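Local coordinates for fiber protein (Duck adenovirus 1, PDB 6ITX) that forms the trimeric C-terminal head of the viral fiber, which probably binds a host-cell receptor during virus attachment, at residues A[96-110]-A[119-131]. Residues are numbered along the deposited sequence; the frame is centred on the assembly and turned at random.
Sequences IISMGNNLFDSGYEI and AAKVAGYVYLTSV
Asn102 lays its CB squarely over the centre of the Tyr125 ring, 3.4 Å from the centroid and 8° off the normal, a CH-pi contact. Tyr125 has CG anti to its backbone N (chi1 -177°), which points the ring toward Ser98, its OH lying 3.6 Å from Ser98 CB. Ser98 OG is hydrogen-bonded to Trp186 NE1. On the face that carries Ser98, Ile96 drives its CG2 branch against the phenol end of Tyr127, 3.5 Å from CZ, while Tyr127 OH is hydrogen-bonded to Gly132 O of the second subunit. On the face of Ile97 and Val126, Met99, extended beyond CG, brings CE to 3.6 Å from Leu128 CD1. Paired backbone hydrogen bonds join Ile97 to Leu128 and Met99 to Val126. Past Gly100 the chain leaves the strand through an Asx turn, Asn101 OD1 taking Leu103 N from above its carbonyl plane. Phe104 crosses Tyr125 at about a right angle and meets Ala123 CB with its edge; Tyr108 turns its edge to Ala123 N. Pairing resumes between Ile110 and Val122, which Glu109 also faces in a classic beta bulge. One long strand thus pairs with two successive shorter ones, within the largely antiparallel beta framework of a trimeric adenovirus fiber head.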
loop_
_atom_site.group_PDB
_atom_site.type_symbol
_atom_site.label_atom_id
_atom_site.label_comp_id
_atom_site.label_asym_id
_atom_site.label_seq_id
_atom_site.Cartn_x
_atom_site.Cartn_y
_atom_site.Cartn_z
ATOM N N ILE A 96 -14.723 12.813 -3.498
ATOM C CA ILE A 96 -15.126 11.629 -2.757
ATOM C C ILE A 96 -16.377 11.044 -3.390
ATOM O O ILE A 96 -17.334 11.772 -3.670
ATOM C CB ILE A 96 -15.394 11.953 -1.279
ATOM C CG1 ILE A 96 -14.298 12.862 -0.705
ATOM C CG2 ILE A 96 -15.552 10.660 -0.480
ATOM C CD1 ILE A 96 -14.275 12.875 0.795
ATOM N N ILE A 97 -16.368 9.731 -3.627
ATOM C CA ILE A 97 -17.568 8.980 -3.967
ATOM C C ILE A 97 -17.532 7.693 -3.168
ATOM O O ILE A 97 -16.485 7.266 -2.680
ATOM C CB ILE A 97 -17.723 8.631 -5.476
ATOM C CG1 ILE A 97 -16.629 7.657 -5.937
ATOM C CG2 ILE A 97 -17.819 9.886 -6.343
ATOM C CD1 ILE A 97 -16.922 6.997 -7.269
ATOM N N SER A 98 -18.690 7.061 -3.061
ATOM C CA SER A 98 -18.796 5.771 -2.411
ATOM C C SER A 98 -19.851 4.934 -3.124
ATOM O O SER A 98 -20.754 5.462 -3.780
ATOM C CB SER A 98 -19.134 5.933 -0.922
ATOM O OG SER A 98 -20.489 6.278 -0.758
ATOM N N MET A 99 -19.713 3.614 -3.016
ATOM C CA MET A 99 -20.678 2.706 -3.616
ATOM C C MET A 99 -21.010 1.590 -2.641
ATOM O O MET A 99 -20.177 1.187 -1.827
ATOM C CB MET A 99 -20.149 2.125 -4.921
ATOM C CG MET A 99 -19.164 3.051 -5.600
ATOM S SD MET A 99 -18.402 2.255 -7.003
ATOM C CE MET A 99 -17.415 3.612 -7.564
ATOM N N GLY A 100 -22.233 1.095 -2.727
ATOM C CA GLY A 100 -22.662 0.076 -1.808
ATOM C C GLY A 100 -23.121 0.678 -0.496
ATOM O O GLY A 100 -23.359 1.884 -0.373
ATOM N N ASN A 101 -23.224 -0.188 0.509
ATOM C CA ASN A 101 -23.898 0.119 1.766
ATOM C C ASN A 101 -22.973 -0.262 2.910
ATOM O O ASN A 101 -22.783 -1.455 3.184
ATOM C CB ASN A 101 -25.222 -0.638 1.853
ATOM C CG ASN A 101 -25.836 -0.596 3.230
ATOM O OD1 ASN A 101 -25.601 0.322 4.010
ATOM N ND2 ASN A 101 -26.659 -1.583 3.527
ATOM N N ASN A 102 -22.419 0.743 3.596
ATOM C CA ASN A 102 -21.488 0.427 4.674
ATOM C C ASN A 102 -22.155 -0.235 5.875
ATOM O O ASN A 102 -21.445 -0.666 6.788
ATOM C CB ASN A 102 -20.738 1.671 5.147
ATOM C CG ASN A 102 -21.649 2.713 5.764
ATOM O OD1 ASN A 102 -22.862 2.523 5.838
ATOM N ND2 ASN A 102 -21.069 3.831 6.192
ATOM N N LEU A 103 -23.477 -0.351 5.910
ATOM C CA LEU A 103 -24.079 -0.969 7.080
ATOM C C LEU A 103 -24.311 -2.464 6.933
ATOM O O LEU A 103 -24.642 -3.108 7.931
ATOM C CB LEU A 103 -25.396 -0.293 7.429
ATOM C CG LEU A 103 -25.203 1.011 8.197
ATOM C CD1 LEU A 103 -26.567 1.584 8.493
ATOM C CD2 LEU A 103 -24.360 0.809 9.465
ATOM N N PHE A 104 -24.123 -3.024 5.733
ATOM C CA PHE A 104 -24.331 -4.451 5.468
ATOM C C PHE A 104 -25.627 -4.951 6.100
ATOM O O PHE A 104 -25.686 -6.037 6.683
ATOM C CB PHE A 104 -23.134 -5.284 5.938
ATOM C CG PHE A 104 -21.803 -4.778 5.432
ATOM C CD1 PHE A 104 -21.491 -4.831 4.079
ATOM C CD2 PHE A 104 -20.868 -4.235 6.316
ATOM C CE1 PHE A 104 -20.266 -4.353 3.610
ATOM C CE2 PHE A 104 -19.655 -3.764 5.860
ATOM C CZ PHE A 104 -19.354 -3.819 4.498
ATOM N N ASP A 105 -26.675 -4.136 5.996
ATOM C CA ASP A 105 -28.008 -4.491 6.470
ATOM C C ASP A 105 -29.015 -4.571 5.328
ATOM O O ASP A 105 -30.220 -4.600 5.581
ATOM C CB ASP A 105 -28.485 -3.476 7.513
ATOM C CG ASP A 105 -28.637 -2.069 6.931
ATOM O OD1 ASP A 105 -28.358 -1.874 5.721
ATOM O OD2 ASP A 105 -29.049 -1.154 7.683
ATOM N N SER A 106 -28.544 -4.591 4.082
ATOM C CA SER A 106 -29.365 -4.493 2.883
ATOM C C SER A 106 -29.255 -5.735 2.000
ATOM O O SER A 106 -29.532 -5.669 0.800
ATOM C CB SER A 106 -28.969 -3.229 2.118
ATOM O OG SER A 106 -29.106 -3.362 0.709
ATOM N N GLY A 107 -28.857 -6.875 2.564
ATOM C CA GLY A 107 -28.800 -8.106 1.800
ATOM C C GLY A 107 -27.520 -8.228 1.001
ATOM O O GLY A 107 -26.592 -7.423 1.106
ATOM N N TYR A 108 -27.484 -9.266 0.169
ATOM C CA TYR A 108 -26.320 -9.610 -0.645
ATOM C C TYR A 108 -26.762 -9.591 -2.107
ATOM O O TYR A 108 -27.179 -10.608 -2.671
ATOM C CB TYR A 108 -25.734 -10.991 -0.212
ATOM C CG TYR A 108 -25.404 -11.041 1.267
ATOM C CD1 TYR A 108 -26.383 -11.359 2.203
ATOM C CD2 TYR A 108 -24.130 -10.721 1.732
ATOM C CE1 TYR A 108 -26.103 -11.378 3.554
ATOM C CE2 TYR A 108 -23.839 -10.745 3.096
ATOM C CZ TYR A 108 -24.839 -11.070 3.997
ATOM O OH TYR A 108 -24.587 -11.094 5.350
ATOM N N GLU A 109 -26.659 -8.416 -2.729
ATOM C CA GLU A 109 -27.151 -8.197 -4.086
ATOM C C GLU A 109 -26.046 -7.761 -5.055
ATOM O O GLU A 109 -26.339 -7.246 -6.147
ATOM C CB GLU A 109 -28.288 -7.172 -4.050
ATOM C CG GLU A 109 -29.557 -7.707 -3.390
ATOM C CD GLU A 109 -30.295 -6.659 -2.576
ATOM O OE1 GLU A 109 -29.917 -5.453 -2.603
ATOM O OE2 GLU A 109 -31.273 -7.055 -1.900
ATOM N N ILE A 110 -24.782 -7.963 -4.678
ATOM C CA ILE A 110 -23.626 -7.610 -5.493
ATOM C C ILE A 110 -23.109 -8.890 -6.124
ATOM O O ILE A 110 -22.991 -9.912 -5.437
ATOM C CB ILE A 110 -22.551 -6.925 -4.634
ATOM C CG1 ILE A 110 -23.164 -5.707 -3.942
ATOM C CG2 ILE A 110 -21.349 -6.539 -5.461
ATOM C CD1 ILE A 110 -23.708 -4.697 -4.904
ATOM N N ALA A 119 -20.716 -18.553 -9.477
ATOM C CA ALA A 119 -20.928 -17.165 -9.095
ATOM C C ALA A 119 -21.347 -17.087 -7.637
ATOM O O ALA A 119 -21.635 -18.098 -6.983
ATOM C CB ALA A 119 -21.976 -16.486 -9.978
ATOM N N ALA A 120 -21.385 -15.857 -7.135
ATOM C CA ALA A 120 -21.808 -15.597 -5.772
ATOM C C ALA A 120 -22.442 -14.219 -5.714
ATOM O O ALA A 120 -22.154 -13.337 -6.535
ATOM C CB ALA A 120 -20.634 -15.696 -4.793
ATOM N N LYS A 121 -23.324 -14.039 -4.744
ATOM C CA LYS A 121 -23.838 -12.715 -4.453
ATOM C C LYS A 121 -23.381 -12.325 -3.061
ATOM O O LYS A 121 -23.454 -13.131 -2.127
ATOM C CB LYS A 121 -25.359 -12.654 -4.635
ATOM C CG LYS A 121 -25.646 -12.919 -6.137
ATOM C CD LYS A 121 -27.081 -13.044 -6.594
ATOM C CE LYS A 121 -27.628 -11.682 -6.980
ATOM N NZ LYS A 121 -28.542 -11.130 -5.908
ATOM N N VAL A 122 -22.844 -11.117 -2.949
ATOM C CA VAL A 122 -22.140 -10.666 -1.761
ATOM C C VAL A 122 -22.582 -9.239 -1.452
ATOM O O VAL A 122 -23.367 -8.639 -2.187
ATOM C CB VAL A 122 -20.604 -10.747 -1.917
ATOM C CG1 VAL A 122 -20.158 -12.189 -2.278
ATOM C CG2 VAL A 122 -20.116 -9.754 -2.943
ATOM N N ALA A 123 -22.087 -8.711 -0.333
ATOM C CA ALA A 123 -22.361 -7.344 0.074
ATOM C C ALA A 123 -21.054 -6.569 0.141
ATOM O O ALA A 123 -19.997 -7.133 0.452
ATOM C CB ALA A 123 -23.084 -7.296 1.417
ATOM N N GLY A 124 -21.120 -5.272 -0.159
ATOM C CA GLY A 124 -19.906 -4.492 -0.263
ATOM C C GLY A 124 -20.095 -3.017 0.011
ATOM O O GLY A 124 -21.193 -2.464 -0.116
ATOM N N TYR A 125 -18.982 -2.379 0.370
ATOM C CA TYR A 125 -18.893 -0.935 0.531
ATOM C C TYR A 125 -17.565 -0.457 -0.030
ATOM O O TYR A 125 -16.511 -0.964 0.356
ATOM C CB TYR A 125 -18.999 -0.533 1.999
ATOM C CG TYR A 125 -18.977 0.949 2.164
ATOM C CD1 TYR A 125 -19.942 1.736 1.540
ATOM C CD2 TYR A 125 -18.001 1.581 2.931
ATOM C CE1 TYR A 125 -19.945 3.118 1.688
ATOM C CE2 TYR A 125 -17.993 2.962 3.090
ATOM C CZ TYR A 125 -18.971 3.721 2.464
ATOM O OH TYR A 125 -18.993 5.088 2.582
ATOM N N VAL A 126 -17.603 0.523 -0.925
ATOM C CA VAL A 126 -16.408 1.042 -1.580
ATOM C C VAL A 126 -16.324 2.540 -1.328
ATOM O O VAL A 126 -17.254 3.282 -1.661
ATOM C CB VAL A 126 -16.416 0.759 -3.090
ATOM C CG1 VAL A 126 -15.016 0.978 -3.671
ATOM C CG2 VAL A 126 -16.914 -0.640 -3.362
ATOM N N TYR A 127 -15.204 2.983 -0.773
ATOM C CA TYR A 127 -14.954 4.383 -0.486
ATOM C C TYR A 127 -13.776 4.820 -1.333
ATOM O O TYR A 127 -12.668 4.316 -1.146
ATOM C CB TYR A 127 -14.655 4.598 1.000
ATOM C CG TYR A 127 -14.724 6.043 1.463
ATOM C CD1 TYR A 127 -15.959 6.700 1.599
ATOM C CD2 TYR A 127 -13.568 6.744 1.788
ATOM C CE1 TYR A 127 -16.033 8.004 2.045
ATOM C CE2 TYR A 127 -13.634 8.061 2.232
ATOM C CZ TYR A 127 -14.868 8.691 2.355
ATOM O OH TYR A 127 -14.939 10.011 2.792
ATOM N N LEU A 128 -14.005 5.751 -2.254
ATOM C CA LEU A 128 -12.963 6.224 -3.149
ATOM C C LEU A 128 -12.752 7.720 -2.976
ATOM O O LEU A 128 -13.715 8.498 -3.013
ATOM C CB LEU A 128 -13.312 5.907 -4.596
ATOM C CG LEU A 128 -13.589 4.433 -4.845
ATOM C CD1 LEU A 128 -14.091 4.262 -6.247
ATOM C CD2 LEU A 128 -12.324 3.606 -4.630
ATOM N N THR A 129 -11.489 8.110 -2.796
ATOM C CA THR A 129 -11.065 9.497 -2.859
ATOM C C THR A 129 -10.151 9.703 -4.056
ATOM O O THR A 129 -9.292 8.872 -4.347
ATOM C CB THR A 129 -10.330 9.924 -1.586
ATOM O OG1 THR A 129 -9.001 9.382 -1.591
ATOM C CG2 THR A 129 -11.084 9.462 -0.356
ATOM N N SER A 130 -10.338 10.810 -4.747
ATOM C CA SER A 130 -9.470 11.204 -5.841
ATOM C C SER A 130 -8.670 12.402 -5.364
ATOM O O SER A 130 -9.250 13.451 -5.070
ATOM C CB SER A 130 -10.274 11.555 -7.090
ATOM O OG SER A 130 -9.443 12.175 -8.067
ATOM N N VAL A 131 -7.351 12.247 -5.276
ATOM C CA VAL A 131 -6.492 13.331 -4.828
ATOM C C VAL A 131 -5.283 13.396 -5.744
ATOM O O VAL A 131 -4.527 12.429 -5.848
ATOM C CB VAL A 131 -6.088 13.193 -3.340
ATOM C CG1 VAL A 131 -5.644 11.802 -3.035
ATOM C CG2 VAL A 131 -5.005 14.226 -2.953
HETATM O O HOH W 1 -23.653 -3.743 1.697
#